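Local coordinates for protein tRNA (Adenine(22)-N(1))-methyltransferase (PDB 6QE6) that probably methylates N1 of adenine 22 in tRNA, and binds the cofactor product S-adenosyl-homocysteine, at residues L206-L217 with I230-I241. Residues are numbered along the deposited sequence; the frame is centred on the assembly and turned at random.
Sequences LENEISNLTKIL and IQNRINKIRKYI
Ile210 and Ile234 meet methyl to methyl, CG2 on CG2, and bring the two backbones nearest; the axes of 206-217 and 230-241 approach to 9.8 Å and run nearly antiparallel at 160°. The packing is knobs-into-holes in both directions: Ile210 enters the hole formed by Ile234, Ile237, Arg238 and Ile241, and Leu213 the one formed by Ile230, Arg233, Ile234 and Ile237, while Ile234 and Ile237 plug matching holes in the first helix. Leu213 CD1 lies 3.6 Å from Ile234 CG1. The side chains of Ile210 and Ile237 run past each other in opposite directions, CG1 of the first against CG2 of the second. At one end Leu217 CD2 presses on Ile230 CG2 at 3.5 Å; with CG1 beside the backbone N (chi1 -72°), the other branch of Ile230 sends CD1 to Ile216 CG2. At the far end Leu206 sets CB against Ile237 and Ile241 and CD1 obliquely against the ring of Tyr240, whose hydroxyl bonds to Gly191 O.

The polar link is a salt bridge on one flank. Arg238, bent at chi2 and chi3, brings its guanidinium end-on to a single oxygen, Glu207 OE1, with NH1 at 3.1 Å and NH2 at 3.2 Å. The oxygen lies in the guanidinium plane, but the carboxylate is turned 65° from it. Ile210 CD1 covers one guanidinium face, 3.4 Å from NH2. On the other flank Arg233 crosses Leu213 at about a right angle, its CD against Leu213 CD1, and its guanidinium forms a salt bridge with Glu189 of helix 185-190.

A branched aliphatic seam thus joins the two helices of the C-terminal hairpin in an antiparallel coiled-coil arrangement, well away from the cofactor pocket, with the forked ion pair at its margin, backed by a methyl.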
loop_
_atom_site.group_PDB
_atom_site.type_symbol
_atom_site.label_atom_id
_atom_site.label_comp_id
_atom_site.label_asym_id
_atom_site.label_seq_id
_atom_site.Cartn_x
_atom_site.Cartn_y
_atom_site.Cartn_z
ATOM N N LEU A 206 13.112 -0.951 -13.129
ATOM C CA LEU A 206 12.507 -0.283 -14.281
ATOM C C LEU A 206 13.264 -0.602 -15.566
ATOM O O LEU A 206 12.652 -0.731 -16.632
ATOM C CB LEU A 206 12.451 1.230 -14.053
ATOM C CG LEU A 206 11.448 1.691 -13.012
ATOM C CD1 LEU A 206 11.554 3.190 -12.780
ATOM C CD2 LEU A 206 10.051 1.297 -13.476
ATOM N N GLU A 207 14.595 -0.711 -15.493
ATOM C CA GLU A 207 15.341 -1.178 -16.652
ATOM C C GLU A 207 14.937 -2.605 -17.010
ATOM O O GLU A 207 14.800 -2.935 -18.192
ATOM C CB GLU A 207 16.851 -1.064 -16.399
ATOM C CG GLU A 207 17.239 0.268 -15.778
ATOM C CD GLU A 207 18.258 1.090 -16.575
ATOM O OE1 GLU A 207 18.086 1.255 -17.810
ATOM O OE2 GLU A 207 19.218 1.614 -15.951
ATOM N N ASN A 208 14.673 -3.450 -16.006
ATOM C CA ASN A 208 14.213 -4.799 -16.330
ATOM C C ASN A 208 12.824 -4.779 -16.962
ATOM O O ASN A 208 12.521 -5.626 -17.818
ATOM C CB ASN A 208 14.223 -5.706 -15.097
ATOM C CG ASN A 208 14.004 -7.192 -15.464
ATOM O OD1 ASN A 208 14.770 -7.774 -16.246
ATOM N ND2 ASN A 208 12.947 -7.796 -14.914
ATOM N N GLU A 209 11.981 -3.810 -16.569
ATOM C CA GLU A 209 10.695 -3.626 -17.229
ATOM C C GLU A 209 10.874 -3.261 -18.704
ATOM O O GLU A 209 10.134 -3.752 -19.568
ATOM C CB GLU A 209 9.885 -2.556 -16.487
ATOM C CG GLU A 209 8.396 -2.837 -16.409
ATOM C CD GLU A 209 8.085 -4.230 -15.864
ATOM O OE1 GLU A 209 8.317 -4.472 -14.655
ATOM O OE2 GLU A 209 7.612 -5.090 -16.648
ATOM N N ILE A 210 11.859 -2.418 -19.021
ATOM C CA ILE A 210 12.117 -2.088 -20.423
ATOM C C ILE A 210 12.528 -3.335 -21.202
ATOM O O ILE A 210 12.080 -3.545 -22.335
ATOM C CB ILE A 210 13.178 -0.975 -20.537
ATOM C CG1 ILE A 210 12.614 0.363 -20.073
ATOM C CG2 ILE A 210 13.659 -0.827 -21.978
ATOM C CD1 ILE A 210 13.596 1.515 -20.220
ATOM N N SER A 211 13.361 -4.193 -20.602
ATOM C CA SER A 211 13.777 -5.423 -21.283
ATOM C C SER A 211 12.588 -6.317 -21.588
ATOM O O SER A 211 12.473 -6.871 -22.686
ATOM C CB SER A 211 14.784 -6.195 -20.435
ATOM O OG SER A 211 15.960 -5.439 -20.303
ATOM N N ASN A 212 11.699 -6.492 -20.616
ATOM C CA ASN A 212 10.554 -7.355 -20.860
ATOM C C ASN A 212 9.679 -6.787 -21.974
ATOM O O ASN A 212 9.221 -7.531 -22.849
ATOM C CB ASN A 212 9.783 -7.564 -19.557
ATOM C CG ASN A 212 10.561 -8.418 -18.541
ATOM O OD1 ASN A 212 11.390 -9.264 -18.910
ATOM N ND2 ASN A 212 10.294 -8.197 -17.259
ATOM N N LEU A 213 9.500 -5.461 -21.999
ATOM C CA LEU A 213 8.693 -4.820 -23.040
ATOM C C LEU A 213 9.349 -4.934 -24.417
ATOM O O LEU A 213 8.660 -5.091 -25.436
ATOM C CB LEU A 213 8.460 -3.351 -22.681
ATOM C CG LEU A 213 7.615 -3.043 -21.446
ATOM C CD1 LEU A 213 7.601 -1.527 -21.172
ATOM C CD2 LEU A 213 6.202 -3.606 -21.627
ATOM N N THR A 214 10.676 -4.839 -24.469
ATOM C CA THR A 214 11.397 -5.012 -25.727
ATOM C C THR A 214 11.196 -6.417 -26.306
ATOM O O THR A 214 10.993 -6.573 -27.518
ATOM C CB THR A 214 12.880 -4.713 -25.499
ATOM O OG1 THR A 214 13.013 -3.390 -24.964
ATOM C CG2 THR A 214 13.672 -4.820 -26.803
ATOM N N LYS A 215 11.245 -7.451 -25.453
ATOM C CA LYS A 215 10.935 -8.811 -25.897
ATOM C C LYS A 215 9.578 -8.879 -26.585
ATOM O O LYS A 215 9.411 -9.582 -27.590
ATOM C CB LYS A 215 10.936 -9.773 -24.710
ATOM C CG LYS A 215 12.284 -10.204 -24.195
ATOM C CD LYS A 215 12.090 -11.386 -23.230
ATOM C CE LYS A 215 11.135 -12.456 -23.819
ATOM N NZ LYS A 215 10.787 -13.562 -22.857
ATOM N N ILE A 216 8.588 -8.173 -26.039
ATOM C CA ILE A 216 7.240 -8.202 -26.596
ATOM C C ILE A 216 7.191 -7.449 -27.918
ATOM O O ILE A 216 6.477 -7.850 -28.848
ATOM C CB ILE A 216 6.243 -7.625 -25.572
ATOM C CG1 ILE A 216 6.193 -8.516 -24.341
ATOM C CG2 ILE A 216 4.847 -7.445 -26.185
ATOM C CD1 ILE A 216 5.495 -7.864 -23.173
ATOM N N LEU A 217 7.944 -6.344 -28.023
ATOM C CA LEU A 217 7.999 -5.606 -29.280
ATOM C C LEU A 217 8.591 -6.450 -30.404
ATOM O O LEU A 217 8.284 -6.208 -31.582
ATOM C CB LEU A 217 8.808 -4.314 -29.116
ATOM C CG LEU A 217 8.207 -3.098 -28.395
ATOM C CD1 LEU A 217 9.063 -1.861 -28.632
ATOM C CD2 LEU A 217 6.765 -2.827 -28.802
ATOM N N ILE A 230 3.077 -0.082 -25.992
ATOM C CA ILE A 230 4.275 -0.632 -25.358
ATOM C C ILE A 230 5.498 0.217 -25.684
ATOM O O ILE A 230 6.342 0.473 -24.813
ATOM C CB ILE A 230 4.474 -2.097 -25.785
ATOM C CG1 ILE A 230 3.418 -2.982 -25.123
ATOM C CG2 ILE A 230 5.859 -2.572 -25.413
ATOM C CD1 ILE A 230 3.292 -4.323 -25.749
ATOM N N GLN A 231 5.616 0.661 -26.941
ATOM C CA GLN A 231 6.679 1.583 -27.328
ATOM C C GLN A 231 6.628 2.866 -26.505
ATOM O O GLN A 231 7.671 3.441 -26.159
ATOM C CB GLN A 231 6.563 1.892 -28.824
ATOM C CG GLN A 231 7.619 2.842 -29.375
ATOM C CD GLN A 231 8.913 2.125 -29.786
ATOM O OE1 GLN A 231 9.765 1.808 -28.934
ATOM N NE2 GLN A 231 9.065 1.867 -31.099
ATOM N N ASN A 232 5.417 3.337 -26.183
ATOM C CA ASN A 232 5.291 4.559 -25.394
ATOM C C ASN A 232 5.596 4.305 -23.924
ATOM O O ASN A 232 6.236 5.137 -23.269
ATOM C CB ASN A 232 3.894 5.168 -25.561
ATOM C CG ASN A 232 3.883 6.311 -26.563
ATOM O OD1 ASN A 232 3.104 6.307 -27.528
ATOM N ND2 ASN A 232 4.770 7.293 -26.353
ATOM N N ARG A 233 5.147 3.167 -23.390
ATOM C CA ARG A 233 5.513 2.794 -22.028
ATOM C C ARG A 233 7.030 2.841 -21.848
ATOM O O ARG A 233 7.530 3.496 -20.926
ATOM C CB ARG A 233 4.939 1.414 -21.705
ATOM C CG ARG A 233 4.433 1.216 -20.275
ATOM C CD ARG A 233 5.596 1.216 -19.314
ATOM N NE ARG A 233 5.450 0.427 -18.071
ATOM C CZ ARG A 233 4.808 0.830 -16.970
ATOM N NH1 ARG A 233 4.783 0.046 -15.899
ATOM N NH2 ARG A 233 4.180 2.008 -16.938
ATOM N N ILE A 234 7.778 2.208 -22.770
ATOM C CA ILE A 234 9.240 2.165 -22.667
ATOM C C ILE A 234 9.816 3.569 -22.590
ATOM O O ILE A 234 10.670 3.860 -21.746
ATOM C CB ILE A 234 9.860 1.400 -23.850
ATOM C CG1 ILE A 234 9.750 -0.107 -23.653
ATOM C CG2 ILE A 234 11.332 1.789 -24.017
ATOM C CD1 ILE A 234 9.865 -0.877 -24.926
ATOM N N ASN A 235 9.373 4.453 -23.490
ATOM C CA ASN A 235 9.890 5.821 -23.505
ATOM C C ASN A 235 9.516 6.583 -22.244
ATOM O O ASN A 235 10.305 7.407 -21.767
ATOM C CB ASN A 235 9.375 6.579 -24.726
ATOM C CG ASN A 235 9.927 6.030 -26.025
ATOM O OD1 ASN A 235 10.971 5.365 -26.045
ATOM N ND2 ASN A 235 9.229 6.308 -27.121
ATOM N N LYS A 236 8.324 6.331 -21.696
ATOM C CA LYS A 236 7.966 6.975 -20.439
ATOM C C LYS A 236 8.903 6.527 -19.329
ATOM O O LYS A 236 9.415 7.362 -18.571
ATOM C CB LYS A 236 6.500 6.697 -20.101
ATOM C CG LYS A 236 5.587 7.851 -20.514
ATOM C CD LYS A 236 4.174 7.421 -20.924
ATOM C CE LYS A 236 3.490 6.586 -19.865
ATOM N NZ LYS A 236 2.027 6.423 -20.140
ATOM N N ILE A 237 9.195 5.218 -19.266
ATOM C CA ILE A 237 10.092 4.687 -18.240
ATOM C C ILE A 237 11.473 5.306 -18.380
ATOM O O ILE A 237 12.096 5.723 -17.392
ATOM C CB ILE A 237 10.174 3.149 -18.324
ATOM C CG1 ILE A 237 8.812 2.493 -18.099
ATOM C CG2 ILE A 237 11.185 2.618 -17.325
ATOM C CD1 ILE A 237 8.858 0.981 -18.178
ATOM N N ARG A 238 11.985 5.340 -19.611
ATOM C CA ARG A 238 13.318 5.872 -19.846
ATOM C C ARG A 238 13.396 7.335 -19.439
ATOM O O ARG A 238 14.400 7.779 -18.873
ATOM C CB ARG A 238 13.691 5.697 -21.319
ATOM C CG ARG A 238 14.972 6.407 -21.702
ATOM C CD ARG A 238 16.118 5.850 -20.901
ATOM N NE ARG A 238 16.265 4.421 -21.159
ATOM C CZ ARG A 238 16.798 3.558 -20.295
ATOM N NH1 ARG A 238 17.225 3.976 -19.103
ATOM N NH2 ARG A 238 16.896 2.273 -20.622
ATOM N N LYS A 239 12.349 8.107 -19.726
ATOM C CA LYS A 239 12.320 9.483 -19.251
ATOM C C LYS A 239 12.374 9.522 -17.731
ATOM O O LYS A 239 13.212 10.221 -17.145
ATOM C CB LYS A 239 11.081 10.214 -19.789
ATOM C CG LYS A 239 11.182 10.531 -21.275
ATOM C CD LYS A 239 10.043 11.403 -21.794
ATOM C CE LYS A 239 9.684 11.049 -23.249
ATOM N NZ LYS A 239 8.342 11.559 -23.676
ATOM N N TYR A 240 11.506 8.745 -17.073
ATOM C CA TYR A 240 11.467 8.782 -15.614
ATOM C C TYR A 240 12.789 8.311 -15.022
ATOM O O TYR A 240 13.302 8.921 -14.076
ATOM C CB TYR A 240 10.303 7.949 -15.075
ATOM C CG TYR A 240 10.218 7.961 -13.562
ATOM C CD1 TYR A 240 9.523 8.961 -12.891
ATOM C CD2 TYR A 240 10.852 6.974 -12.797
ATOM C CE1 TYR A 240 9.437 8.976 -11.490
ATOM C CE2 TYR A 240 10.783 6.974 -11.392
ATOM C CZ TYR A 240 10.071 7.980 -10.748
ATOM O OH TYR A 240 10.002 7.989 -9.377
ATOM N N ILE A 241 13.363 7.235 -15.568
ATOM C CA ILE A 241 14.687 6.815 -15.122
ATOM C C ILE A 241 15.657 7.986 -15.196
ATOM O O ILE A 241 16.405 8.257 -14.249
ATOM C CB ILE A 241 15.194 5.617 -15.945
ATOM C CG1 ILE A 241 14.366 4.364 -15.655
ATOM C CG2 ILE A 241 16.654 5.326 -15.598
ATOM C CD1 ILE A 241 14.866 3.120 -16.365
#